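Local coordinates for protein Ser-thr phosphatase MSPP (Mycobacterium smegmatis, PDB 2JFR) that probably removes phosphate from phosphoserine and phosphothreonine as a metal-dependent phosphatase of the PPM (PP2C) family, with manganese and magnesium ions bound, at residues A[5-17]-A[206-218]. Sequence-based numbering, arbitrary orientation.
Sequences VLSAATATDQGPV and PQVAVRRLVEVAN
Ala11 sets its methyl between two turns of helix 206-218: CB lies 3.7 Å from Val210 CB and 4.0 Å from Val214 CG1. Two residues earlier, on the same face of the strand, Ala9 CB rests on the first turn, 3.5 Å from Pro206 O and also against Gln207 CG. Val210 straddles the strand backbone, CG1 against Ala9 O and CG2 against Thr10 O. The small alanines let strand and helix run close, 7.2 Å between axes and nearly parallel at 21°.

Toward the C-terminal end of both segments the contact turns polar. With chi1 at -179° the Asp13 carboxylate stands opposite its own amide nitrogen and reaches Asn218. In the conformers given, Asn218 ND2 donates to the syn side of Asp13 OD2 at 2.8 Å, almost straight at 176°; both side chains have a second position. Asp13 OD1 receives a weak bond from Gly15 N where the strand gives way to the turn leading toward the metal site.

Thr12 faces the other way, its hydroxyl bonded to Thr227. Strand 5-13 forms one edge of its antiparallel sheet, paired with strand 226-233; the helix packs across both, Val210 reaching Val228 and Val230, and its Leu213 meets helix 194-201, in the PP2C-type beta sandwich flanked by helices.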
loop_
_atom_site.group_PDB
_atom_site.type_symbol
_atom_site.label_atom_id
_atom_site.label_comp_id
_atom_site.label_asym_id
_atom_site.label_seq_id
_atom_site.Cartn_x
_atom_site.Cartn_y
_atom_site.Cartn_z
ATOM N N VAL A 5 6.976 -16.122 -6.893
ATOM C CA VAL A 5 6.577 -14.900 -7.591
ATOM C C VAL A 5 6.855 -15.160 -9.073
ATOM O O VAL A 5 7.987 -15.344 -9.477
ATOM C CB VAL A 5 7.264 -13.638 -7.103
ATOM C CG1 VAL A 5 6.877 -12.463 -7.924
ATOM C CG2 VAL A 5 6.974 -13.432 -5.595
ATOM N N LEU A 6 5.810 -15.088 -9.870
ATOM C CA LEU A 6 5.927 -15.225 -11.328
ATOM C C LEU A 6 6.316 -13.941 -11.948
ATOM O O LEU A 6 7.195 -13.869 -12.796
ATOM C CB LEU A 6 4.657 -15.759 -11.895
ATOM C CG LEU A 6 4.166 -17.084 -11.370
ATOM C CD1 LEU A 6 2.905 -17.515 -12.071
ATOM C CD2 LEU A 6 5.263 -18.146 -11.555
ATOM N N SER A 7 5.631 -12.831 -11.587
ATOM C CA SER A 7 6.030 -11.539 -12.073
ATOM C C SER A 7 5.279 -10.491 -11.239
ATOM O O SER A 7 4.442 -10.791 -10.402
ATOM C CB SER A 7 5.760 -11.356 -13.541
ATOM O OG SER A 7 4.391 -11.096 -13.748
ATOM N N ALA A 8 5.712 -9.286 -11.443
ATOM C CA ALA A 8 5.172 -8.149 -10.720
ATOM C C ALA A 8 5.215 -6.943 -11.609
ATOM O O ALA A 8 5.989 -6.876 -12.580
ATOM C CB ALA A 8 5.927 -7.883 -9.446
ATOM N N ALA A 9 4.387 -5.966 -11.337
ATOM C CA ALA A 9 4.333 -4.732 -12.096
ATOM C C ALA A 9 3.912 -3.601 -11.167
ATOM O O ALA A 9 3.225 -3.836 -10.186
ATOM C CB ALA A 9 3.363 -4.821 -13.275
ATOM N N THR A 10 4.271 -2.389 -11.567
ATOM C CA THR A 10 3.858 -1.214 -10.797
ATOM C C THR A 10 3.403 -0.122 -11.753
ATOM O O THR A 10 3.863 -0.035 -12.901
ATOM C CB THR A 10 4.955 -0.650 -9.931
ATOM O OG1 THR A 10 5.960 0.035 -10.680
ATOM C CG2 THR A 10 5.670 -1.739 -9.113
ATOM N N ALA A 11 2.560 0.760 -11.243
ATOM C CA ALA A 11 2.205 1.984 -11.973
ATOM C C ALA A 11 1.861 3.048 -10.939
ATOM O O ALA A 11 1.335 2.753 -9.866
ATOM C CB ALA A 11 1.049 1.808 -12.926
ATOM N N THR A 12 2.110 4.284 -11.321
ATOM C CA THR A 12 1.710 5.394 -10.491
ATOM C C THR A 12 1.229 6.483 -11.387
ATOM O O THR A 12 1.734 6.726 -12.475
ATOM C CB THR A 12 2.919 5.811 -9.596
ATOM O OG1 THR A 12 2.515 6.819 -8.608
ATOM C CG2 THR A 12 4.089 6.434 -10.378
ATOM N N ASP A 13 0.252 7.230 -10.920
ATOM C CA ASP A 13 -0.464 8.253 -11.681
ATOM C C ASP A 13 -0.687 9.460 -10.754
ATOM O O ASP A 13 -1.347 9.318 -9.714
ATOM C CB ASP A 13 -1.801 7.781 -12.211
ATOM C CG ASP A 13 -2.435 8.891 -13.005
ATOM O OD1 ASP A 13 -1.655 9.743 -13.529
ATOM O OD2 ASP A 13 -3.674 9.005 -13.003
ATOM N N GLN A 14 -0.172 10.625 -11.105
ATOM C CA GLN A 14 -0.430 11.805 -10.316
ATOM C C GLN A 14 -1.900 12.178 -10.325
ATOM O O GLN A 14 -2.441 12.648 -9.304
ATOM C CB GLN A 14 0.409 12.961 -10.845
ATOM C CG GLN A 14 0.266 14.241 -10.071
ATOM C CD GLN A 14 1.227 15.291 -10.530
ATOM O OE1 GLN A 14 2.240 15.050 -11.168
ATOM N NE2 GLN A 14 0.904 16.527 -10.215
ATOM N N GLY A 15 -2.541 12.037 -11.457
ATOM C CA GLY A 15 -3.876 12.498 -11.709
ATOM C C GLY A 15 -3.883 13.954 -12.030
ATOM O O GLY A 15 -2.868 14.660 -11.956
ATOM N N PRO A 16 -5.047 14.460 -12.449
ATOM C CA PRO A 16 -5.188 15.839 -12.936
ATOM C C PRO A 16 -5.520 16.840 -11.875
ATOM O O PRO A 16 -5.635 18.035 -12.240
ATOM C CB PRO A 16 -6.355 15.682 -13.920
ATOM C CG PRO A 16 -7.248 14.675 -13.207
ATOM C CD PRO A 16 -6.246 13.653 -12.758
ATOM N N VAL A 17 -5.618 16.460 -10.619
ATOM C CA VAL A 17 -6.042 17.352 -9.547
ATOM C C VAL A 17 -4.895 17.720 -8.655
ATOM O O VAL A 17 -4.599 18.895 -8.419
ATOM C CB VAL A 17 -7.230 16.757 -8.732
ATOM C CG1 VAL A 17 -7.607 17.662 -7.604
ATOM C CG2 VAL A 17 -8.422 16.446 -9.644
ATOM N N PRO A 206 -0.029 -8.669 -15.845
ATOM C CA PRO A 206 0.098 -7.660 -14.747
ATOM C C PRO A 206 0.540 -6.294 -15.213
ATOM O O PRO A 206 0.157 -5.292 -14.594
ATOM C CB PRO A 206 1.147 -8.258 -13.835
ATOM C CG PRO A 206 1.774 -9.316 -14.639
ATOM C CD PRO A 206 0.867 -9.837 -15.667
ATOM N N GLN A 207 1.344 -6.175 -16.284
ATOM C CA GLN A 207 1.683 -4.827 -16.745
ATOM C C GLN A 207 0.500 -4.126 -17.377
ATOM O O GLN A 207 0.403 -2.923 -17.281
ATOM C CB GLN A 207 2.853 -4.924 -17.754
ATOM C CG GLN A 207 4.127 -5.472 -17.103
ATOM C CD GLN A 207 5.228 -5.673 -18.118
ATOM O OE1 GLN A 207 6.173 -4.877 -18.223
ATOM N NE2 GLN A 207 5.137 -6.764 -18.891
ATOM N N VAL A 208 -0.429 -4.864 -17.989
ATOM C CA VAL A 208 -1.677 -4.293 -18.431
ATOM C C VAL A 208 -2.554 -3.932 -17.228
ATOM O O VAL A 208 -3.174 -2.878 -17.186
ATOM C CB VAL A 208 -2.384 -5.255 -19.397
ATOM C CG1 VAL A 208 -3.774 -4.730 -19.719
ATOM C CG2 VAL A 208 -1.523 -5.351 -20.665
ATOM N N ALA A 209 -2.630 -4.830 -16.251
ATOM C CA ALA A 209 -3.438 -4.591 -15.070
ATOM C C ALA A 209 -3.079 -3.269 -14.418
ATOM O O ALA A 209 -3.965 -2.484 -14.084
ATOM C CB ALA A 209 -3.337 -5.712 -14.019
ATOM N N VAL A 210 -1.808 -3.002 -14.191
ATOM C CA VAL A 210 -1.442 -1.780 -13.477
ATOM C C VAL A 210 -1.790 -0.553 -14.297
ATOM O O VAL A 210 -2.244 0.461 -13.728
ATOM C CB VAL A 210 -0.004 -1.756 -12.986
ATOM C CG1 VAL A 210 0.246 -2.820 -11.922
ATOM C CG2 VAL A 210 1.037 -1.884 -14.116
ATOM N N ARG A 211 -1.588 -0.610 -15.605
ATOM C CA ARG A 211 -1.956 0.544 -16.441
ATOM C C ARG A 211 -3.456 0.738 -16.437
ATOM O O ARG A 211 -3.933 1.875 -16.339
ATOM C CB ARG A 211 -1.418 0.314 -17.832
ATOM C CG ARG A 211 0.076 0.543 -17.919
ATOM C CD ARG A 211 0.588 0.195 -19.305
ATOM N NE ARG A 211 2.015 0.009 -19.310
ATOM C CZ ARG A 211 2.676 -0.926 -19.979
ATOM N NH1 ARG A 211 2.106 -1.852 -20.744
ATOM N NH2 ARG A 211 3.983 -0.879 -19.827
ATOM N N ARG A 212 -4.235 -0.344 -16.549
ATOM C CA ARG A 212 -5.675 -0.209 -16.542
ATOM C C ARG A 212 -6.182 0.297 -15.198
ATOM O O ARG A 212 -7.145 1.069 -15.168
ATOM C CB ARG A 212 -6.336 -1.509 -16.927
ATOM C CG ARG A 212 -6.016 -1.907 -18.381
ATOM C CD ARG A 212 -6.857 -3.048 -18.832
ATOM N NE ARG A 212 -8.284 -2.810 -18.802
ATOM C CZ ARG A 212 -9.150 -3.796 -18.488
ATOM N NH1 ARG A 212 -8.885 -5.058 -18.152
ATOM N NH2 ARG A 212 -10.357 -3.402 -18.519
ATOM N N LEU A 213 -5.562 -0.112 -14.101
ATOM C CA LEU A 213 -5.982 0.354 -12.796
ATOM C C LEU A 213 -5.861 1.857 -12.650
ATOM O O LEU A 213 -6.751 2.551 -12.220
ATOM C CB LEU A 213 -5.246 -0.347 -11.678
ATOM C CG LEU A 213 -5.673 -1.798 -11.432
ATOM C CD1 LEU A 213 -4.618 -2.563 -10.693
ATOM C CD2 LEU A 213 -7.020 -1.820 -10.697
ATOM N N VAL A 214 -4.690 2.393 -13.051
ATOM C CA VAL A 214 -4.565 3.832 -12.891
ATOM C C VAL A 214 -5.428 4.530 -13.936
ATOM O O VAL A 214 -5.960 5.614 -13.620
ATOM C CB VAL A 214 -3.093 4.297 -12.923
ATOM C CG1 VAL A 214 -2.305 3.659 -11.781
ATOM C CG2 VAL A 214 -2.441 4.003 -14.247
ATOM N N GLU A 215 -5.667 3.980 -15.107
ATOM C CA GLU A 215 -6.615 4.588 -16.050
ATOM C C GLU A 215 -8.020 4.618 -15.493
ATOM O O GLU A 215 -8.706 5.623 -15.661
ATOM C CB GLU A 215 -6.567 3.840 -17.366
ATOM C CG GLU A 215 -5.230 3.986 -18.113
ATOM C CD GLU A 215 -5.108 3.137 -19.387
ATOM O OE1 GLU A 215 -6.089 2.371 -19.680
ATOM O OE2 GLU A 215 -4.096 3.191 -20.162
ATOM N N VAL A 216 -8.465 3.541 -14.852
ATOM C CA VAL A 216 -9.787 3.529 -14.261
ATOM C C VAL A 216 -9.905 4.680 -13.234
ATOM O O VAL A 216 -10.902 5.409 -13.209
ATOM C CB VAL A 216 -10.073 2.171 -13.637
ATOM C CG1 VAL A 216 -11.284 2.234 -12.730
ATOM C CG2 VAL A 216 -10.273 1.148 -14.761
ATOM N N ALA A 217 -8.923 4.813 -12.393
ATOM C CA ALA A 217 -8.976 5.840 -11.369
ATOM C C ALA A 217 -8.939 7.232 -11.993
ATOM O O ALA A 217 -9.633 8.154 -11.560
ATOM C CB ALA A 217 -7.820 5.656 -10.391
ATOM N N ASN A 218 -8.137 7.420 -13.035
ATOM C CA ASN A 218 -8.031 8.710 -13.706
ATOM C C ASN A 218 -9.321 9.055 -14.410
ATOM O O ASN A 218 -9.824 10.192 -14.293
ATOM C CB ASN A 218 -6.856 8.588 -14.678
ATOM C CG ASN A 218 -6.468 9.968 -15.157
ATOM O OD1 ASN A 218 -7.202 10.552 -15.949
ATOM N ND2 ASN A 218 -5.360 10.498 -14.721
HETATM O O HOH W 1 -5.032 7.440 -11.604
#